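Local coordinates for beta-galactosidase (Bacillus circulans subsp. alkalophilus, PDB 3TTY), which hydrolyses terminal beta-D-galactose residues from beta-galactosides, as a zinc-containing glycoside hydrolase built round a TIM barrel and found here as a trimer, at residues A433-T441 / P609-A620; S628-E639 / T663-R674. All blocks are in the same frame, centred on the assembly; numbering follows the deposited sequence.

Contact 1: A433-T441 / P609-A620; sequences ALYKQNIQT and PLLNTPDGVEVA
Asn438 meets 609-620 with both ends of its amide, a clear case of a helix terminus recognised through one side chain. It is the C-prime residue of the Schellman motif closing helix 423-435; its phi is positive, and its side chain is directed toward the other segment. CG lies anti to the carbonyl carbon (chi1 -57°), which places the amide between the 609-613 loop and strand 617-624. Asn438 ND2 uses both hydrogens: it gives one bond to Leu611 O at 2.7 Å and another to Thr613 OG1 at 3.0 Å, both acceptors lying close to the amide plane. Thr613 OG1 in turn donates to Val617 O at 2.7 Å, a second-shell bond that settles the direction of its own proton. At the other end of the amide, Asn438 OD1 accepts from Val619 N, which approaches from above the carbonyl plane, while Val619 CB packs 3.6 Å from Asn438 CG. The backbone joins in through a nearly straight bond from Leu610 N to Asn438 O (177°). Beside this tight centre, Ile439 CD1 lies 4.0 Å from Pro609 CD, the two side chains side by side. Tyr435 crosses Glu618 at about a right angle, and its OH gives only a weak bond to OE1; the carboxylate is held mainly by His337, His635 and Gln333.

The outer side is looser and wetter. Two waters lie within bonding distance of Lys436 O, one also near Thr613 O and the other near Asp615 OD1, and another joins Gln437 O to Asn612 OD1, so away from Thr613 OG1 the outer loop meets the helix end mainly by way of water.

Three amide bonds to neutral partners thus satisfy a buried asparagine, and the join between the helix end and the loop and strand of 609-620 rests on directional hydrogen bonding more than on charge or apolar packing.

Contact 2: S628-E639 / T663-R674; sequences SYLFVMNHNAEE and TIPARGVMILER
With CG anti to the backbone N (chi1 -179°), Asn634 sends its amide from the end of strand 628-634 across to the 665-668 turn, while Ile671, whose CG2 is anti to its own N, lays that methyl over the centre of the Phe631 ring, 4.2 Å from the centroid. ND2 of Asn634 donates to Glu638 O at 3.0 Å and to Pro665 O at 3.1 Å, reaching the latter from the face opposite Gly668 N, whose own bond to Pro665 O closes the type II turn. Asn634 OD1 accepts from Asn636 N in an Asx turn and from Asn636 ND2 at 2.7 Å. An alanine here would lose all four of these bonds and is likely to set the 635-638 loop free to shift against the Pro665 turn. On the sheet face opposite Phe631, Val632 CG1 meets Ile664 CD1 at 3.7 Å. Farther along that face, Ser628 OG sits over the Arg674 guanidinium and Leu630 CG at its edge; Glu621 hydrogen-bonds the serine hydroxyl and forms a salt bridge with the arginine. Paired backbone bonds, such as Val632 N to Met670 O at 2.7 Å, run between the strands, an antiparallel ladder characteristic of the all-beta C-terminal domain of this beta-galactosidase family.

From the N terminus, the chain has completed the TIM barrel before it reaches 433-441 at the end of helix 423-435. Contact 1 then closes a long loop of 167 residues, which holds much of the mixed sheet and helix 591-604, by bringing 609-620 back to that helix end. Contact 2 follows in series, neither nested nor crossed, and closes a short helix-free excursion of 23 residues. The two meet where strands 617-624 and 627-634 run side by side: Glu618 N lies 2.7 Å from Met633 O, a probable hydrogen bond. Together they tie the trimerisation-domain helix, through one antiparallel sheet, to the C-terminal strand 669-674.

Contact 1: A433-T441 / P609-A620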
loop_
_atom_site.group_PDB
_atom_site.type_symbol
_atom_site.label_atom_id
_atom_site.label_comp_id
_atom_site.label_asym_id
_atom_site.label_seq_id
_atom_site.Cartn_x
_atom_site.Cartn_y
_atom_site.Cartn_z
ATOM N N ALA A 433 -20.367 25.583 -6.244
ATOM C CA ALA A 433 -20.499 27.010 -6.498
ATOM C C ALA A 433 -21.953 27.409 -6.719
ATOM O O ALA A 433 -22.378 28.482 -6.292
ATOM C CB ALA A 433 -19.636 27.425 -7.700
ATOM N N LEU A 434 -22.715 26.553 -7.391
ATOM C CA LEU A 434 -24.135 26.821 -7.592
ATOM C C LEU A 434 -24.878 26.609 -6.273
ATOM O O LEU A 434 -25.668 27.453 -5.851
ATOM C CB LEU A 434 -24.703 25.929 -8.694
ATOM C CG LEU A 434 -24.249 26.270 -10.128
ATOM C CD1 LEU A 434 -24.224 25.037 -11.014
ATOM C CD2 LEU A 434 -25.151 27.326 -10.743
ATOM N N TYR A 435 -24.596 25.478 -5.629
ATOM C CA TYR A 435 -25.186 25.115 -4.348
ATOM C C TYR A 435 -25.108 26.286 -3.372
ATOM O O TYR A 435 -26.103 26.643 -2.754
ATOM C CB TYR A 435 -24.461 23.879 -3.802
ATOM C CG TYR A 435 -24.771 23.437 -2.390
ATOM C CD1 TYR A 435 -25.707 22.439 -2.143
ATOM C CD2 TYR A 435 -24.070 23.957 -1.308
ATOM C CE1 TYR A 435 -25.976 22.000 -0.849
ATOM C CE2 TYR A 435 -24.330 23.535 -0.005
ATOM C CZ TYR A 435 -25.285 22.550 0.213
ATOM O OH TYR A 435 -25.547 22.113 1.490
ATOM N N LYS A 436 -23.933 26.895 -3.260
ATOM C CA LYS A 436 -23.715 27.967 -2.293
ATOM C C LYS A 436 -24.548 29.216 -2.548
ATOM O O LYS A 436 -24.652 30.082 -1.681
ATOM C CB LYS A 436 -22.242 28.349 -2.247
ATOM C CG LYS A 436 -21.365 27.330 -1.561
ATOM C CD LYS A 436 -19.896 27.697 -1.739
ATOM C CE LYS A 436 -18.996 26.697 -1.029
ATOM N NZ LYS A 436 -17.557 26.861 -1.414
ATOM N N GLN A 437 -25.134 29.311 -3.735
ATOM C CA GLN A 437 -25.907 30.485 -4.091
ATOM C C GLN A 437 -27.374 30.128 -4.248
ATOM O O GLN A 437 -28.181 30.964 -4.644
ATOM C CB GLN A 437 -25.353 31.149 -5.364
ATOM C CG GLN A 437 -23.885 31.550 -5.223
ATOM C CD GLN A 437 -23.297 32.147 -6.496
ATOM O OE1 GLN A 437 -24.022 32.674 -7.339
ATOM N NE2 GLN A 437 -21.977 32.070 -6.634
ATOM N N ASN A 438 -27.715 28.888 -3.910
ATOM C CA ASN A 438 -29.092 28.425 -4.009
ATOM C C ASN A 438 -29.632 28.582 -5.436
ATOM O O ASN A 438 -30.808 28.889 -5.647
ATOM C CB ASN A 438 -29.993 29.151 -2.994
ATOM C CG ASN A 438 -29.503 29.000 -1.553
ATOM O OD1 ASN A 438 -29.027 27.935 -1.148
ATOM N ND2 ASN A 438 -29.612 30.070 -0.778
ATOM N N ILE A 439 -28.759 28.380 -6.416
ATOM C CA ILE A 439 -29.189 28.383 -7.808
ATOM C C ILE A 439 -29.686 26.989 -8.101
ATOM O O ILE A 439 -28.934 26.024 -7.985
ATOM C CB ILE A 439 -28.034 28.709 -8.789
ATOM C CG1 ILE A 439 -27.319 30.014 -8.412
ATOM C CG2 ILE A 439 -28.556 28.772 -10.218
ATOM C CD1 ILE A 439 -28.053 31.259 -8.849
ATOM N N GLN A 440 -30.956 26.876 -8.464
ATOM C CA GLN A 440 -31.548 25.580 -8.750
ATOM C C GLN A 440 -30.844 24.956 -9.949
ATOM O O GLN A 440 -30.727 25.580 -11.004
ATOM C CB GLN A 440 -33.035 25.740 -9.030
ATOM C CG GLN A 440 -33.755 24.432 -9.309
ATOM C CD GLN A 440 -33.877 23.546 -8.074
ATOM O OE1 GLN A 440 -33.646 23.991 -6.937
ATOM N NE2 GLN A 440 -34.235 22.279 -8.295
ATOM N N THR A 441 -30.371 23.726 -9.786
ATOM C CA THR A 441 -29.560 23.088 -10.811
ATOM C C THR A 441 -29.914 21.611 -10.976
ATOM O O THR A 441 -30.274 20.932 -10.010
ATOM C CB THR A 441 -28.071 23.183 -10.450
ATOM O OG1 THR A 441 -27.864 22.503 -9.213
ATOM C CG2 THR A 441 -27.650 24.615 -10.259
ATOM N N PRO A 609 -30.914 33.359 -7.527
ATOM C CA PRO A 609 -31.026 32.476 -6.365
ATOM C C PRO A 609 -32.479 32.232 -5.978
ATOM O O PRO A 609 -33.316 33.117 -6.138
ATOM C CB PRO A 609 -30.320 33.272 -5.262
ATOM C CG PRO A 609 -29.264 34.023 -5.998
ATOM C CD PRO A 609 -29.906 34.417 -7.314
ATOM N N LEU A 610 -32.771 31.029 -5.495
ATOM C CA LEU A 610 -34.070 30.728 -4.920
ATOM C C LEU A 610 -34.312 31.701 -3.778
ATOM O O LEU A 610 -35.389 32.289 -3.653
ATOM C CB LEU A 610 -34.062 29.317 -4.341
ATOM C CG LEU A 610 -34.625 28.130 -5.119
ATOM C CD1 LEU A 610 -35.006 28.509 -6.539
ATOM C CD2 LEU A 610 -33.620 26.983 -5.101
ATOM N N LEU A 611 -33.282 31.848 -2.953
ATOM C CA LEU A 611 -33.328 32.589 -1.708
ATOM C C LEU A 611 -31.888 32.948 -1.391
ATOM O O LEU A 611 -30.972 32.232 -1.793
ATOM C CB LEU A 611 -33.854 31.676 -0.606
ATOM C CG LEU A 611 -34.971 32.103 0.340
ATOM C CD1 LEU A 611 -36.080 32.872 -0.369
ATOM C CD2 LEU A 611 -35.517 30.866 1.024
ATOM N N ASN A 612 -31.678 34.056 -0.687
ATOM C CA ASN A 612 -30.366 34.350 -0.125
ATOM C C ASN A 612 -30.321 33.858 1.309
ATOM O O ASN A 612 -31.199 34.192 2.097
ATOM C CB ASN A 612 -30.057 35.846 -0.190
ATOM C CG ASN A 612 -29.780 36.315 -1.601
ATOM O OD1 ASN A 612 -28.684 36.112 -2.128
ATOM N ND2 ASN A 612 -30.777 36.932 -2.231
ATOM N N THR A 613 -29.315 33.054 1.641
ATOM C CA THR A 613 -29.216 32.476 2.978
ATOM C C THR A 613 -27.775 32.418 3.442
ATOM O O THR A 613 -26.857 32.509 2.640
ATOM C CB THR A 613 -29.794 31.043 3.042
ATOM O OG1 THR A 613 -29.045 30.191 2.170
ATOM C CG2 THR A 613 -31.270 31.020 2.650
ATOM N N PRO A 614 -27.576 32.269 4.756
ATOM C CA PRO A 614 -26.236 32.176 5.339
ATOM C C PRO A 614 -25.519 30.928 4.860
ATOM O O PRO A 614 -26.159 30.025 4.323
ATOM C CB PRO A 614 -26.516 32.076 6.844
ATOM C CG PRO A 614 -27.860 32.690 7.024
ATOM C CD PRO A 614 -28.625 32.321 5.786
ATOM N N ASP A 615 -24.205 30.882 5.063
ATOM C CA ASP A 615 -23.413 29.728 4.669
ATOM C C ASP A 615 -23.930 28.478 5.365
ATOM O O ASP A 615 -24.161 28.481 6.573
ATOM C CB ASP A 615 -21.929 29.932 5.004
ATOM C CG ASP A 615 -21.286 31.039 4.182
ATOM O OD1 ASP A 615 -21.944 31.546 3.241
ATOM O OD2 ASP A 615 -20.119 31.398 4.472
ATOM N N GLY A 616 -24.117 27.413 4.595
ATOM C CA GLY A 616 -24.526 26.141 5.153
ATOM C C GLY A 616 -26.026 25.990 5.262
ATOM O O GLY A 616 -26.514 25.005 5.794
ATOM N N VAL A 617 -26.761 26.979 4.772
ATOM C CA VAL A 617 -28.208 26.871 4.739
ATOM C C VAL A 617 -28.614 26.600 3.302
ATOM O O VAL A 617 -28.675 27.504 2.469
ATOM C CB VAL A 617 -28.906 28.142 5.265
ATOM C CG1 VAL A 617 -30.425 28.042 5.065
ATOM C CG2 VAL A 617 -28.553 28.366 6.729
ATOM N N GLU A 618 -28.880 25.338 3.015
ATOM C CA GLU A 618 -29.160 24.923 1.659
ATOM C C GLU A 618 -30.609 25.190 1.281
ATOM O O GLU A 618 -31.533 24.905 2.050
ATOM C CB GLU A 618 -28.832 23.443 1.501
ATOM C CG GLU A 618 -29.282 22.843 0.186
ATOM C CD GLU A 618 -29.054 21.352 0.148
ATOM O OE1 GLU A 618 -28.563 20.802 1.158
ATOM O OE2 GLU A 618 -29.381 20.730 -0.880
ATOM N N VAL A 619 -30.809 25.749 0.095
ATOM C CA VAL A 619 -32.156 25.895 -0.417
ATOM C C VAL A 619 -32.318 25.216 -1.778
ATOM O O VAL A 619 -31.512 25.423 -2.683
ATOM C CB VAL A 619 -32.560 27.370 -0.518
ATOM C CG1 VAL A 619 -34.020 27.481 -0.929
ATOM C CG2 VAL A 619 -32.313 28.077 0.808
ATOM N N ALA A 620 -33.366 24.413 -1.918
ATOM C CA ALA A 620 -33.641 23.749 -3.180
ATOM C C ALA A 620 -35.138 23.731 -3.424
ATOM O O ALA A 620 -35.927 23.815 -2.486
ATOM C CB ALA A 620 -33.077 22.335 -3.175
HETATM O O HOH W 1 -28.620 24.962 -2.554
HETATM O O HOH W 2 -25.963 30.452 0.801
HETATM O O HOH W 3 -22.966 30.468 0.685
HETATM O O HOH W 4 -27.464 33.329 -3.030
HETATM O O HOH W 5 -30.814 24.929 -5.489
#

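Contact 2: S628-E639 / T663-R674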
loop_
_atom_site.group_PDB
_atom_site.type_symbol
_atom_site.label_atom_id
_atom_site.label_comp_id
_atom_site.label_asym_id
_atom_site.label_seq_id
_atom_site.Cartn_x
_atom_site.Cartn_y
_atom_site.Cartn_z
ATOM N N SER A 628 -44.801 26.102 -5.633
ATOM C CA SER A 628 -43.369 25.946 -5.410
ATOM C C SER A 628 -43.046 25.619 -3.955
ATOM O O SER A 628 -43.443 26.348 -3.050
ATOM C CB SER A 628 -42.629 27.215 -5.816
ATOM O OG SER A 628 -41.480 27.386 -5.013
ATOM N N TYR A 629 -42.319 24.525 -3.742
ATOM C CA TYR A 629 -41.843 24.159 -2.417
ATOM C C TYR A 629 -40.354 24.446 -2.251
ATOM O O TYR A 629 -39.515 23.834 -2.920
ATOM C CB TYR A 629 -42.132 22.685 -2.132
ATOM C CG TYR A 629 -43.591 22.365 -2.263
ATOM C CD1 TYR A 629 -44.502 22.794 -1.302
ATOM C CD2 TYR A 629 -44.072 21.656 -3.356
ATOM C CE1 TYR A 629 -45.853 22.519 -1.421
ATOM C CE2 TYR A 629 -45.424 21.381 -3.485
ATOM C CZ TYR A 629 -46.311 21.813 -2.510
ATOM O OH TYR A 629 -47.659 21.542 -2.629
ATOM N N LEU A 630 -40.031 25.388 -1.367
ATOM C CA LEU A 630 -38.635 25.682 -1.060
ATOM C C LEU A 630 -38.200 24.883 0.153
ATOM O O LEU A 630 -38.676 25.128 1.269
ATOM C CB LEU A 630 -38.407 27.165 -0.786
ATOM C CG LEU A 630 -38.627 28.165 -1.911
ATOM C CD1 LEU A 630 -37.919 29.476 -1.553
ATOM C CD2 LEU A 630 -38.111 27.611 -3.207
ATOM N N PHE A 631 -37.302 23.931 -0.071
ATOM C CA PHE A 631 -36.723 23.159 1.010
ATOM C C PHE A 631 -35.552 23.928 1.601
ATOM O O PHE A 631 -34.534 24.136 0.939
ATOM C CB PHE A 631 -36.290 21.778 0.506
ATOM C CG PHE A 631 -37.447 20.888 0.122
ATOM C CD1 PHE A 631 -37.849 19.845 0.950
ATOM C CD2 PHE A 631 -38.140 21.102 -1.059
ATOM C CE1 PHE A 631 -38.921 19.040 0.610
ATOM C CE2 PHE A 631 -39.210 20.292 -1.413
ATOM C CZ PHE A 631 -39.604 19.257 -0.573
ATOM N N VAL A 632 -35.705 24.372 2.844
ATOM C CA VAL A 632 -34.649 25.110 3.515
ATOM C C VAL A 632 -34.028 24.228 4.573
ATOM O O VAL A 632 -34.722 23.691 5.434
ATOM C CB VAL A 632 -35.163 26.383 4.180
ATOM C CG1 VAL A 632 -33.996 27.187 4.736
ATOM C CG2 VAL A 632 -35.965 27.200 3.188
ATOM N N MET A 633 -32.710 24.079 4.501
ATOM C CA MET A 633 -32.024 23.085 5.304
ATOM C C MET A 633 -30.777 23.673 5.910
ATOM O O MET A 633 -29.839 24.039 5.209
ATOM C CB MET A 633 -31.743 21.849 4.460
ATOM C CG MET A 633 -33.059 21.251 3.937
ATOM S SD MET A 633 -32.930 20.163 2.523
ATOM C CE MET A 633 -32.377 21.292 1.238
ATOM N N ASN A 634 -30.787 23.780 7.230
ATOM C CA ASN A 634 -29.682 24.382 7.947
ATOM C C ASN A 634 -28.714 23.328 8.428
ATOM O O ASN A 634 -28.985 22.657 9.410
ATOM C CB ASN A 634 -30.200 25.179 9.143
ATOM C CG ASN A 634 -29.089 25.854 9.909
ATOM O OD1 ASN A 634 -27.935 25.877 9.462
ATOM N ND2 ASN A 634 -29.424 26.418 11.070
ATOM N N HIS A 635 -27.584 23.193 7.745
ATOM C CA HIS A 635 -26.566 22.220 8.128
ATOM C C HIS A 635 -25.706 22.659 9.319
ATOM O O HIS A 635 -24.974 21.847 9.895
ATOM C CB HIS A 635 -25.677 21.885 6.924
ATOM C CG HIS A 635 -26.429 21.300 5.764
ATOM N ND1 HIS A 635 -26.815 19.978 5.720
ATOM C CD2 HIS A 635 -26.861 21.856 4.607
ATOM C CE1 HIS A 635 -27.456 19.745 4.589
ATOM N NE2 HIS A 635 -27.498 20.868 3.895
ATOM N N ASN A 636 -25.791 23.938 9.684
ATOM C CA ASN A 636 -25.011 24.468 10.808
ATOM C C ASN A 636 -25.484 23.941 12.160
ATOM O O ASN A 636 -26.662 23.628 12.335
ATOM C CB ASN A 636 -25.047 25.998 10.827
ATOM C CG ASN A 636 -24.598 26.604 9.526
ATOM O OD1 ASN A 636 -23.402 26.777 9.291
ATOM N ND2 ASN A 636 -25.552 26.943 8.671
ATOM N N ALA A 637 -24.562 23.853 13.115
ATOM C CA ALA A 637 -24.901 23.413 14.470
ATOM C C ALA A 637 -25.502 24.562 15.284
ATOM O O ALA A 637 -25.739 24.429 16.488
ATOM C CB ALA A 637 -23.668 22.843 15.176
ATOM N N GLU A 638 -25.748 25.685 14.616
ATOM C CA GLU A 638 -26.269 26.876 15.274
ATOM C C GLU A 638 -27.523 27.369 14.555
ATOM O O GLU A 638 -27.678 27.180 13.346
ATOM C CB GLU A 638 -25.209 27.987 15.293
ATOM C CG GLU A 638 -23.832 27.560 15.843
ATOM C CD GLU A 638 -22.792 27.304 14.744
ATOM O OE1 GLU A 638 -22.911 27.893 13.641
ATOM O OE2 GLU A 638 -21.847 26.513 14.989
ATOM N N GLU A 639 -28.422 27.986 15.311
ATOM C CA GLU A 639 -29.586 28.665 14.747
ATOM C C GLU A 639 -29.160 29.715 13.716
ATOM O O GLU A 639 -28.130 30.377 13.875
ATOM C CB GLU A 639 -30.366 29.340 15.874
ATOM C CG GLU A 639 -31.702 29.913 15.471
ATOM C CD GLU A 639 -32.404 30.581 16.641
ATOM O OE1 GLU A 639 -33.363 29.985 17.190
ATOM O OE2 GLU A 639 -31.982 31.703 17.014
ATOM N N THR A 663 -36.131 32.631 11.258
ATOM C CA THR A 663 -35.054 31.838 11.825
ATOM C C THR A 663 -35.336 30.360 11.611
ATOM O O THR A 663 -36.483 29.938 11.432
ATOM C CB THR A 663 -34.827 32.120 13.323
ATOM O OG1 THR A 663 -35.952 31.647 14.072
ATOM C CG2 THR A 663 -34.642 33.612 13.567
ATOM N N ILE A 664 -34.264 29.586 11.608
ATOM C CA ILE A 664 -34.337 28.159 11.390
ATOM C C ILE A 664 -33.336 27.561 12.359
ATOM O O ILE A 664 -32.195 28.009 12.437
ATOM C CB ILE A 664 -33.988 27.802 9.925
ATOM C CG1 ILE A 664 -34.253 26.318 9.643
ATOM C CG2 ILE A 664 -32.551 28.203 9.603
ATOM C CD1 ILE A 664 -33.936 25.888 8.192
ATOM N N PRO A 665 -33.776 26.572 13.137
ATOM C CA PRO A 665 -32.926 26.026 14.198
ATOM C C PRO A 665 -31.731 25.279 13.630
ATOM O O PRO A 665 -31.727 24.942 12.444
ATOM C CB PRO A 665 -33.856 25.039 14.927
ATOM C CG PRO A 665 -35.250 25.365 14.470
ATOM C CD PRO A 665 -35.106 25.939 13.093
ATOM N N ALA A 666 -30.728 25.032 14.469
ATOM C CA ALA A 666 -29.655 24.116 14.116
ATOM C C ALA A 666 -30.261 22.845 13.536
ATOM O O ALA A 666 -31.246 22.337 14.055
ATOM C CB ALA A 666 -28.804 23.783 15.353
ATOM N N ARG A 667 -29.669 22.337 12.457
ATOM C CA ARG A 667 -30.129 21.107 11.809
ATOM C C ARG A 667 -31.566 21.190 11.312
ATOM O O ARG A 667 -32.170 20.170 10.977
ATOM C CB ARG A 667 -30.001 19.920 12.762
ATOM C CG ARG A 667 -28.643 19.254 12.750
ATOM C CD ARG A 667 -27.580 20.070 13.455
ATOM N NE ARG A 667 -26.252 19.650 13.011
ATOM C CZ ARG A 667 -25.274 19.234 13.808
ATOM N NH1 ARG A 667 -25.443 19.189 15.121
ATOM N NH2 ARG A 667 -24.115 18.873 13.276
ATOM N N GLY A 668 -32.109 22.401 11.259
ATOM C CA GLY A 668 -33.528 22.578 11.006
ATOM C C GLY A 668 -33.916 22.409 9.552
ATOM O O GLY A 668 -33.078 22.503 8.661
ATOM N N VAL A 669 -35.198 22.154 9.319
ATOM C CA VAL A 669 -35.733 22.035 7.969
ATOM C C VAL A 669 -37.063 22.774 7.911
ATOM O O VAL A 669 -37.913 22.599 8.783
ATOM C CB VAL A 669 -35.969 20.551 7.567
ATOM C CG1 VAL A 669 -36.666 20.450 6.218
ATOM C CG2 VAL A 669 -34.659 19.779 7.552
ATOM N N MET A 670 -37.226 23.609 6.889
ATOM C CA MET A 670 -38.503 24.236 6.603
ATOM C C MET A 670 -38.836 23.915 5.158
ATOM O O MET A 670 -37.947 23.779 4.319
ATOM C CB MET A 670 -38.423 25.753 6.794
ATOM C CG MET A 670 -37.791 26.193 8.122
ATOM S SD MET A 670 -37.506 27.975 8.247
ATOM C CE MET A 670 -39.178 28.576 8.031
ATOM N N ILE A 671 -40.121 23.779 4.874
ATOM C CA ILE A 671 -40.579 23.595 3.513
ATOM C C ILE A 671 -41.605 24.682 3.228
ATOM O O ILE A 671 -42.787 24.546 3.556
ATOM C CB ILE A 671 -41.201 22.203 3.309
ATOM C CG1 ILE A 671 -40.232 21.111 3.776
ATOM C CG2 ILE A 671 -41.584 21.999 1.865
ATOM C CD1 ILE A 671 -40.830 19.729 3.742
ATOM N N LEU A 672 -41.134 25.770 2.631
ATOM C CA LEU A 672 -41.976 26.920 2.349
ATOM C C LEU A 672 -42.850 26.660 1.145
ATOM O O LEU A 672 -42.346 26.381 0.066
ATOM C CB LEU A 672 -41.107 28.144 2.098
ATOM C CG LEU A 672 -40.698 28.962 3.326
ATOM C CD1 LEU A 672 -40.982 28.224 4.644
ATOM C CD2 LEU A 672 -39.245 29.403 3.221
ATOM N N GLU A 673 -44.161 26.753 1.337
ATOM C CA GLU A 673 -45.128 26.598 0.256
ATOM C C GLU A 673 -45.514 27.962 -0.311
ATOM O O GLU A 673 -46.074 28.796 0.401
ATOM C CB GLU A 673 -46.378 25.871 0.766
ATOM C CG GLU A 673 -47.456 25.632 -0.276
ATOM C CD GLU A 673 -48.653 24.887 0.292
ATOM O OE1 GLU A 673 -49.207 25.355 1.307
ATOM O OE2 GLU A 673 -49.035 23.832 -0.267
ATOM N N ARG A 674 -45.212 28.184 -1.588
ATOM C CA ARG A 674 -45.520 29.452 -2.247
ATOM C C ARG A 674 -45.979 29.238 -3.692
ATOM O O ARG A 674 -46.209 28.108 -4.118
ATOM C CB ARG A 674 -44.308 30.383 -2.199
ATOM C CG ARG A 674 -43.032 29.749 -2.717
ATOM C CD ARG A 674 -41.892 30.758 -2.791
ATOM N NE ARG A 674 -40.769 30.271 -3.597
ATOM C CZ ARG A 674 -40.638 30.469 -4.910
ATOM N NH1 ARG A 674 -41.560 31.152 -5.588
ATOM N NH2 ARG A 674 -39.578 29.992 -5.558
HETATM O O HOH W 6 -25.103 18.946 10.045
#